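Local coordinates for pesticidal crystal protein Cry2Aa (Bacillus thuringiensis serovar kurstaki, PDB 1I5P), which binds midgut epithelial cells of dipteran and lepidopteran insect larvae and promotes their colloid-osmotic lysis, at residues Tyr306-Thr319 and Thr330-Ser343. Numbering follows the deposited sequence.
Sequences YILSGISGTRLSIT and TTTHSLNSARVNYS
From Leu308 opposite Tyr342 to Ile318 opposite Thr332, the two strands run antiparallel as the arms of a long beta hairpin, their axes at 156°. A classic beta bulge interrupts the register near the base: Ser309 N (2.9 Å) and Gly310 N (3.2 Å) both donate to Asn341 O. The two donors approach from the same face of that carbonyl, with Gly310 N 43° out of its plane.

Beside the bulge, Leu308 crosses Val340 at about a right angle. With CG of Leu308 anti to the backbone N (chi1 -179°), chi2 turns CD1 toward Val340, a tight 3.3 Å from Val340 CG1. Ile311 meets Val340 through their CG2 methyls, and this face, apolar from the base through Ala338 as far as Leu335, packs against strands 422-430 and 462-469. At the level of Ser312 the other face is polar. There one water accepts from Arg339 NE, donates to Asn341 OD1 and bonds to Ser312 OG; Ser312 OG also bonds His358, and Asn341 OD1 bonds Ser347.

Farther out, Ser334 OG donates in the carbonyl plane to Asn336 OD1 (2.7 Å). Leu316 crosses the Asn336 side chain at about a right angle, its CD1 3.6 Å from Asn336 ND2. Ser317 OG hydrogen-bonds His333 ND1 at the ring edge, in its plane (2.7 Å), and beyond them Thr319 OG1 and Thr331 OG1 share a hydrogen bond of 2.7 Å.

Backbone bonds thus run the length of the pair, while the side-chain chemistry changes: aliphatic packing holds the base against the beta-prism middle domain, and hydroxyl and imidazole pairs link the more exposed outer part.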
ATOM      1  N   TYR A 306       3.893   4.905  14.866  1.00 11.76           N
ATOM      2  CA  TYR A 306       3.089   5.298  16.015  1.00 13.11           C
ATOM      3  C   TYR A 306       1.601   5.208  15.692  1.00 13.71           C
ATOM      4  O   TYR A 306       1.216   5.054  14.527  1.00 11.93           O
ATOM      5  CB  TYR A 306       3.436   6.724  16.453  1.00 14.24           C
ATOM      6  CG  TYR A 306       4.739   6.812  17.213  1.00 13.49           C
ATOM      7  CD1 TYR A 306       5.954   6.911  16.540  1.00 11.98           C
ATOM      8  CD2 TYR A 306       4.760   6.727  18.605  1.00 12.25           C
ATOM      9  CE1 TYR A 306       7.163   6.915  17.234  1.00 13.93           C
ATOM     10  CE2 TYR A 306       5.959   6.730  19.309  1.00 14.19           C
ATOM     11  CZ  TYR A 306       7.154   6.823  18.621  1.00 13.76           C
ATOM     12  OH  TYR A 306       8.329   6.807  19.333  1.00 12.25           O
ATOM     13  N   ILE A 307       0.770   5.296  16.726  1.00 12.81           N
ATOM     14  CA  ILE A 307      -0.674   5.224  16.550  1.00 13.33           C
ATOM     15  C   ILE A 307      -1.280   6.622  16.490  1.00 14.23           C
ATOM     16  O   ILE A 307      -1.302   7.354  17.481  1.00 13.68           O
ATOM     17  CB  ILE A 307      -1.323   4.401  17.679  1.00 11.26           C
ATOM     18  CG1 ILE A 307      -0.804   2.956  17.598  1.00 13.64           C
ATOM     19  CG2 ILE A 307      -2.841   4.445  17.569  1.00  7.93           C
ATOM     20  CD1 ILE A 307      -1.329   2.038  18.675  1.00 14.64           C
ATOM     21  N   LEU A 308      -1.756   6.980  15.299  1.00 16.38           N
ATOM     22  CA  LEU A 308      -2.357   8.285  15.028  1.00 15.53           C
ATOM     23  C   LEU A 308      -3.504   8.606  15.971  1.00 16.59           C
ATOM     24  O   LEU A 308      -4.463   7.841  16.086  1.00 14.69           O
ATOM     25  CB  LEU A 308      -2.857   8.329  13.580  1.00 12.75           C
ATOM     26  CG  LEU A 308      -3.515   9.618  13.075  1.00 17.13           C
ATOM     27  CD1 LEU A 308      -2.506  10.757  13.116  1.00 12.90           C
ATOM     28  CD2 LEU A 308      -4.029   9.413  11.646  1.00 14.03           C
ATOM     29  N   SER A 309      -3.407   9.756  16.625  1.00 17.47           N
ATOM     30  CA  SER A 309      -4.425  10.191  17.568  1.00 17.73           C
ATOM     31  C   SER A 309      -5.262  11.327  16.993  1.00 17.21           C
ATOM     32  O   SER A 309      -6.488  11.325  17.100  1.00 15.36           O
ATOM     33  CB  SER A 309      -3.765  10.656  18.867  1.00 19.23           C
ATOM     34  OG  SER A 309      -4.740  11.116  19.782  1.00 29.64           O
ATOM     35  N   GLY A 310      -4.589  12.298  16.385  1.00 16.77           N
ATOM     36  CA  GLY A 310      -5.289  13.429  15.809  1.00 16.24           C
ATOM     37  C   GLY A 310      -4.357  14.541  15.363  1.00 16.40           C
ATOM     38  O   GLY A 310      -3.184  14.310  15.084  1.00 14.27           O
ATOM     39  N   ILE A 311      -4.879  15.756  15.290  1.00 15.64           N
ATOM     40  CA  ILE A 311      -4.068  16.895  14.885  1.00 18.53           C
ATOM     41  C   ILE A 311      -4.470  18.125  15.674  1.00 17.89           C
ATOM     42  O   ILE A 311      -5.547  18.177  16.271  1.00 20.06           O
ATOM     43  CB  ILE A 311      -4.254  17.248  13.382  1.00 18.15           C
ATOM     44  CG1 ILE A 311      -5.691  17.728  13.144  1.00 19.11           C
ATOM     45  CG2 ILE A 311      -3.949  16.038  12.503  1.00 18.59           C
ATOM     46  CD1 ILE A 311      -5.898  18.410  11.808  1.00 19.63           C
ATOM     47  N   SER A 312      -3.585  19.109  15.677  1.00 18.71           N
ATOM     48  CA  SER A 312      -3.845  20.383  16.329  1.00 19.19           C
ATOM     49  C   SER A 312      -3.451  21.386  15.257  1.00 19.45           C
ATOM     50  O   SER A 312      -2.653  21.072  14.374  1.00 17.90           O
ATOM     51  CB  SER A 312      -2.973  20.568  17.578  1.00 18.67           C
ATOM     52  OG  SER A 312      -1.618  20.802  17.236  1.00 21.13           O
ATOM     53  N   GLY A 313      -4.019  22.581  15.309  1.00 22.51           N
ATOM     54  CA  GLY A 313      -3.670  23.560  14.304  1.00 20.88           C
ATOM     55  C   GLY A 313      -4.282  24.917  14.548  1.00 22.26           C
ATOM     56  O   GLY A 313      -5.016  25.122  15.517  1.00 19.95           O
ATOM     57  N   THR A 314      -3.965  25.849  13.659  1.00 22.03           N
ATOM     58  CA  THR A 314      -4.484  27.200  13.754  1.00 20.86           C
ATOM     59  C   THR A 314      -5.440  27.474  12.608  1.00 22.13           C
ATOM     60  O   THR A 314      -5.013  27.603  11.460  1.00 18.74           O
ATOM     61  CB  THR A 314      -3.356  28.240  13.678  1.00 21.53           C
ATOM     62  OG1 THR A 314      -2.343  27.924  14.639  1.00 19.29           O
ATOM     63  CG2 THR A 314      -3.904  29.639  13.952  1.00 18.64           C
ATOM     64  N   ARG A 315      -6.731  27.551  12.910  1.00 23.29           N
ATOM     65  CA  ARG A 315      -7.712  27.856  11.875  1.00 27.32           C
ATOM     66  C   ARG A 315      -8.156  29.303  12.043  1.00 29.92           C
ATOM     67  O   ARG A 315      -8.396  29.767  13.161  1.00 29.51           O
ATOM     68  CB  ARG A 315      -8.925  26.937  11.977  1.00 25.89           C
ATOM     69  CG  ARG A 315      -9.715  27.059  13.263  1.00 27.54           C
ATOM     70  CD  ARG A 315     -10.849  26.057  13.241  1.00 29.53           C
ATOM     71  NE  ARG A 315     -11.425  25.822  14.558  1.00 31.70           N
ATOM     72  CZ  ARG A 315     -12.167  24.762  14.851  1.00 32.42           C
ATOM     73  NH1 ARG A 315     -12.411  23.850  13.917  1.00 30.31           N
ATOM     74  NH2 ARG A 315     -12.666  24.612  16.070  1.00 33.45           N
ATOM     75  N   LEU A 316      -8.256  30.019  10.930  1.00 31.78           N
ATOM     76  CA  LEU A 316      -8.675  31.412  10.974  1.00 32.51           C
ATOM     77  C   LEU A 316      -9.839  31.694  10.033  1.00 33.30           C
ATOM     78  O   LEU A 316      -9.890  31.175   8.916  1.00 32.38           O
ATOM     79  CB  LEU A 316      -7.503  32.332  10.615  1.00 31.93           C
ATOM     80  CG  LEU A 316      -6.282  32.345  11.543  1.00 34.84           C
ATOM     81  CD1 LEU A 316      -5.207  33.249  10.957  1.00 35.50           C
ATOM     82  CD2 LEU A 316      -6.687  32.825  12.930  1.00 35.97           C
ATOM     83  N   SER A 317     -10.776  32.510  10.511  1.00 34.71           N
ATOM     84  CA  SER A 317     -11.944  32.936   9.740  1.00 36.00           C
ATOM     85  C   SER A 317     -11.976  34.457   9.750  1.00 37.82           C
ATOM     86  O   SER A 317     -12.438  35.074  10.708  1.00 38.15           O
ATOM     87  CB  SER A 317     -13.241  32.408  10.352  1.00 35.49           C
ATOM     88  OG  SER A 317     -13.513  31.086   9.925  1.00 36.74           O
ATOM     89  N   ILE A 318     -11.474  35.056   8.680  1.00 40.03           N
ATOM     90  CA  ILE A 318     -11.437  36.505   8.561  1.00 42.77           C
ATOM     91  C   ILE A 318     -12.334  36.985   7.428  1.00 44.68           C
ATOM     92  O   ILE A 318     -12.256  36.487   6.305  1.00 42.93           O
ATOM     93  CB  ILE A 318      -9.999  36.992   8.305  1.00 41.96           C
ATOM     94  CG1 ILE A 318      -9.116  36.606   9.493  1.00 42.37           C
ATOM     95  CG2 ILE A 318      -9.985  38.498   8.082  1.00 42.09           C
ATOM     96  CD1 ILE A 318      -7.660  36.409   9.140  1.00 43.12           C
ATOM     97  N   THR A 319     -13.188  37.955   7.736  1.00 47.80           N
ATOM     98  CA  THR A 319     -14.103  38.519   6.752  1.00 51.21           C
ATOM     99  C   THR A 319     -13.939  40.031   6.729  1.00 53.14           C
ATOM    100  O   THR A 319     -14.753  40.749   7.309  1.00 54.95           O
ATOM    101  CB  THR A 319     -15.570  38.209   7.103  1.00 51.18           C
ATOM    102  OG1 THR A 319     -15.756  36.791   7.197  1.00 53.44           O
ATOM    103  CG2 THR A 319     -16.500  38.770   6.036  1.00 52.23           C
ATOM    104  N   THR A 330     -15.334  39.979   1.624  1.00 43.99           N
ATOM    105  CA  THR A 330     -14.420  38.885   1.297  1.00 43.38           C
ATOM    106  C   THR A 330     -14.011  38.106   2.546  1.00 41.71           C
ATOM    107  O   THR A 330     -13.457  38.669   3.491  1.00 41.31           O
ATOM    108  CB  THR A 330     -13.150  39.415   0.597  1.00 44.21           C
ATOM    109  OG1 THR A 330     -13.491  39.881  -0.713  1.00 47.19           O
ATOM    110  CG2 THR A 330     -12.096  38.321   0.483  1.00 44.90           C
ATOM    111  N   THR A 331     -14.285  36.807   2.537  1.00 38.62           N
ATOM    112  CA  THR A 331     -13.957  35.950   3.666  1.00 37.49           C
ATOM    113  C   THR A 331     -12.968  34.861   3.269  1.00 36.61           C
ATOM    114  O   THR A 331     -12.979  34.373   2.139  1.00 36.22           O
ATOM    115  CB  THR A 331     -15.216  35.279   4.232  1.00 37.04           C
ATOM    116  OG1 THR A 331     -16.179  36.282   4.572  1.00 39.14           O
ATOM    117  CG2 THR A 331     -14.877  34.467   5.470  1.00 36.40           C
ATOM    118  N   THR A 332     -12.114  34.483   4.213  1.00 34.97           N
ATOM    119  CA  THR A 332     -11.119  33.451   3.978  1.00 33.99           C
ATOM    120  C   THR A 332     -10.971  32.541   5.197  1.00 32.01           C
ATOM    121  O   THR A 332     -10.543  32.981   6.265  1.00 33.02           O
ATOM    122  CB  THR A 332      -9.745  34.073   3.633  1.00 34.21           C
ATOM    123  OG1 THR A 332      -8.760  33.039   3.525  1.00 36.81           O
ATOM    124  CG2 THR A 332      -9.319  35.056   4.705  1.00 37.53           C
ATOM    125  N   HIS A 333     -11.355  31.278   5.029  1.00 29.89           N
ATOM    126  CA  HIS A 333     -11.253  30.274   6.087  1.00 26.82           C
ATOM    127  C   HIS A 333      -9.985  29.485   5.797  1.00 24.69           C
ATOM    128  O   HIS A 333      -9.923  28.715   4.837  1.00 22.80           O
ATOM    129  CB  HIS A 333     -12.460  29.342   6.058  1.00 26.90           C
ATOM    130  CG  HIS A 333     -13.769  30.046   6.215  1.00 27.86           C
ATOM    131  ND1 HIS A 333     -14.138  30.680   7.381  1.00 27.58           N
ATOM    132  CD2 HIS A 333     -14.793  30.227   5.348  1.00 27.39           C
ATOM    133  CE1 HIS A 333     -15.333  31.222   7.226  1.00 27.44           C
ATOM    134  NE2 HIS A 333     -15.752  30.961   6.001  1.00 29.86           N
ATOM    135  N   SER A 334      -8.968  29.683   6.628  1.00 22.64           N
ATOM    136  CA  SER A 334      -7.693  29.021   6.414  1.00 22.36           C
ATOM    137  C   SER A 334      -7.123  28.261   7.603  1.00 22.11           C
ATOM    138  O   SER A 334      -7.498  28.495   8.753  1.00 20.25           O
ATOM    139  CB  SER A 334      -6.667  30.061   5.979  1.00 24.05           C
ATOM    140  OG  SER A 334      -6.514  31.048   6.988  1.00 21.80           O
ATOM    141  N   LEU A 335      -6.218  27.337   7.290  1.00 20.40           N
ATOM    142  CA  LEU A 335      -5.498  26.546   8.282  1.00 19.86           C
ATOM    143  C   LEU A 335      -4.073  27.028   8.071  1.00 20.19           C
ATOM    144  O   LEU A 335      -3.433  26.704   7.066  1.00 20.10           O
ATOM    145  CB  LEU A 335      -5.590  25.044   7.993  1.00 17.20           C
ATOM    146  CG  LEU A 335      -4.722  24.174   8.913  1.00 17.45           C
ATOM    147  CD1 LEU A 335      -5.160  24.344  10.360  1.00 13.70           C
ATOM    148  CD2 LEU A 335      -4.817  22.713   8.491  1.00 15.16           C
ATOM    149  N   ASN A 336      -3.593  27.824   9.016  1.00 20.27           N
ATOM    150  CA  ASN A 336      -2.272  28.420   8.930  1.00 20.84           C
ATOM    151  C   ASN A 336      -1.130  27.594   9.492  1.00 20.88           C
ATOM    152  O   ASN A 336       0.025  27.781   9.105  1.00 18.37           O
ATOM    153  CB  ASN A 336      -2.308  29.784   9.624  1.00 23.21           C
ATOM    154  CG  ASN A 336      -3.199  30.786   8.902  1.00 26.07           C
ATOM    155  OD1 ASN A 336      -4.334  30.479   8.533  1.00 27.61           O
ATOM    156  ND2 ASN A 336      -2.686  31.995   8.707  1.00 24.72           N
ATOM    157  N   SER A 337      -1.453  26.682  10.403  1.00 19.81           N
ATOM    158  CA  SER A 337      -0.443  25.850  11.038  1.00 19.72           C
ATOM    159  C   SER A 337      -1.060  24.542  11.500  1.00 19.59           C
ATOM    160  O   SER A 337      -2.238  24.493  11.859  1.00 20.26           O
ATOM    161  CB  SER A 337       0.151  26.587  12.242  1.00 19.10           C
ATOM    162  OG  SER A 337       1.161  25.817  12.872  1.00 19.94           O
ATOM    163  N   ALA A 338      -0.260  23.485  11.509  1.00 16.76           N
ATOM    164  CA  ALA A 338      -0.763  22.191  11.923  1.00 18.22           C
ATOM    165  C   ALA A 338       0.332  21.265  12.408  1.00 18.50           C
ATOM    166  O   ALA A 338       1.499  21.413  12.051  1.00 19.20           O
ATOM    167  CB  ALA A 338      -1.514  21.536  10.767  1.00 18.33           C
ATOM    168  N   ARG A 339      -0.062  20.307  13.235  1.00 18.50           N
ATOM    169  CA  ARG A 339       0.860  19.317  13.757  1.00 19.39           C
ATOM    170  C   ARG A 339       0.028  18.089  14.075  1.00 17.46           C
ATOM    171  O   ARG A 339      -1.050  18.191  14.659  1.00 17.11           O
ATOM    172  CB  ARG A 339       1.571  19.839  15.012  1.00 19.78           C
ATOM    173  CG  ARG A 339       2.583  18.863  15.615  1.00 22.35           C
ATOM    174  CD  ARG A 339       3.583  19.593  16.506  1.00 24.41           C
ATOM    175  NE  ARG A 339       2.917  20.427  17.507  1.00 30.14           N
ATOM    176  CZ  ARG A 339       3.517  21.399  18.193  1.00 33.66           C
ATOM    177  NH1 ARG A 339       4.803  21.665  17.992  1.00 30.50           N
ATOM    178  NH2 ARG A 339       2.828  22.109  19.080  1.00 35.44           N
ATOM    179  N   VAL A 340       0.533  16.935  13.659  1.00 17.40           N
ATOM    180  CA  VAL A 340      -0.141  15.662  13.867  1.00 14.84           C
ATOM    181  C   VAL A 340       0.276  15.075  15.215  1.00 16.56           C
ATOM    182  O   VAL A 340       1.445  15.164  15.606  1.00 14.95           O
ATOM    183  CB  VAL A 340       0.210  14.678  12.735  1.00 13.63           C
ATOM    184  CG1 VAL A 340      -0.499  13.353  12.948  1.00 12.01           C
ATOM    185  CG2 VAL A 340      -0.181  15.288  11.387  1.00  9.96           C
ATOM    186  N   ASN A 341      -0.684  14.482  15.917  1.00 14.99           N
ATOM    187  CA  ASN A 341      -0.430  13.906  17.234  1.00 18.10           C
ATOM    188  C   ASN A 341      -0.587  12.390  17.264  1.00 17.80           C
ATOM    189  O   ASN A 341      -1.395  11.819  16.527  1.00 17.74           O
ATOM    190  CB  ASN A 341      -1.364  14.542  18.264  1.00 17.05           C
ATOM    191  CG  ASN A 341      -1.293  16.056  18.247  1.00 19.76           C
ATOM    192  OD1 ASN A 341      -0.208  16.637  18.302  1.00 19.30           O
ATOM    193  ND2 ASN A 341      -2.451  16.705  18.170  1.00 18.59           N
ATOM    194  N   TYR A 342       0.188  11.745  18.132  1.00 16.65           N
ATOM    195  CA  TYR A 342       0.161  10.289  18.252  1.00 15.64           C
ATOM    196  C   TYR A 342       0.196   9.820  19.708  1.00 15.91           C
ATOM    197  O   TYR A 342       0.482  10.596  20.628  1.00 13.93           O
ATOM    198  CB  TYR A 342       1.361   9.674  17.518  1.00 13.50           C
ATOM    199  CG  TYR A 342       1.573  10.165  16.101  1.00 13.92           C
ATOM    200  CD1 TYR A 342       2.165  11.404  15.850  1.00 13.10           C
ATOM    201  CD2 TYR A 342       1.190   9.385  15.008  1.00 11.16           C
ATOM    202  CE1 TYR A 342       2.370  11.856  14.547  1.00 14.72           C
ATOM    203  CE2 TYR A 342       1.387   9.829  13.698  1.00 13.60           C
ATOM    204  CZ  TYR A 342       1.979  11.067  13.477  1.00 14.43           C
ATOM    205  OH  TYR A 342       2.163  11.520  12.188  1.00 14.97           O
ATOM    206  N   SER A 343      -0.090   8.537  19.898  1.00 16.81           N
ATOM    207  CA  SER A 343      -0.072   7.924  21.219  1.00 18.39           C
ATOM    208  C   SER A 343       1.346   8.024  21.756  1.00 17.68           C
ATOM    209  O   SER A 343       2.308   8.032  20.982  1.00 16.13           O
ATOM    210  CB  SER A 343      -0.470   6.453  21.127  1.00 19.89           C
ATOM    211  OG  SER A 343      -1.789   6.305  20.633  1.00 26.46           O
TER
HETATM  212  O   HOH W   1      -4.902  15.717  18.650  1.00 24.19           O
HETATM  213  O   HOH W   2       0.260  19.298  18.606  1.00 21.80           O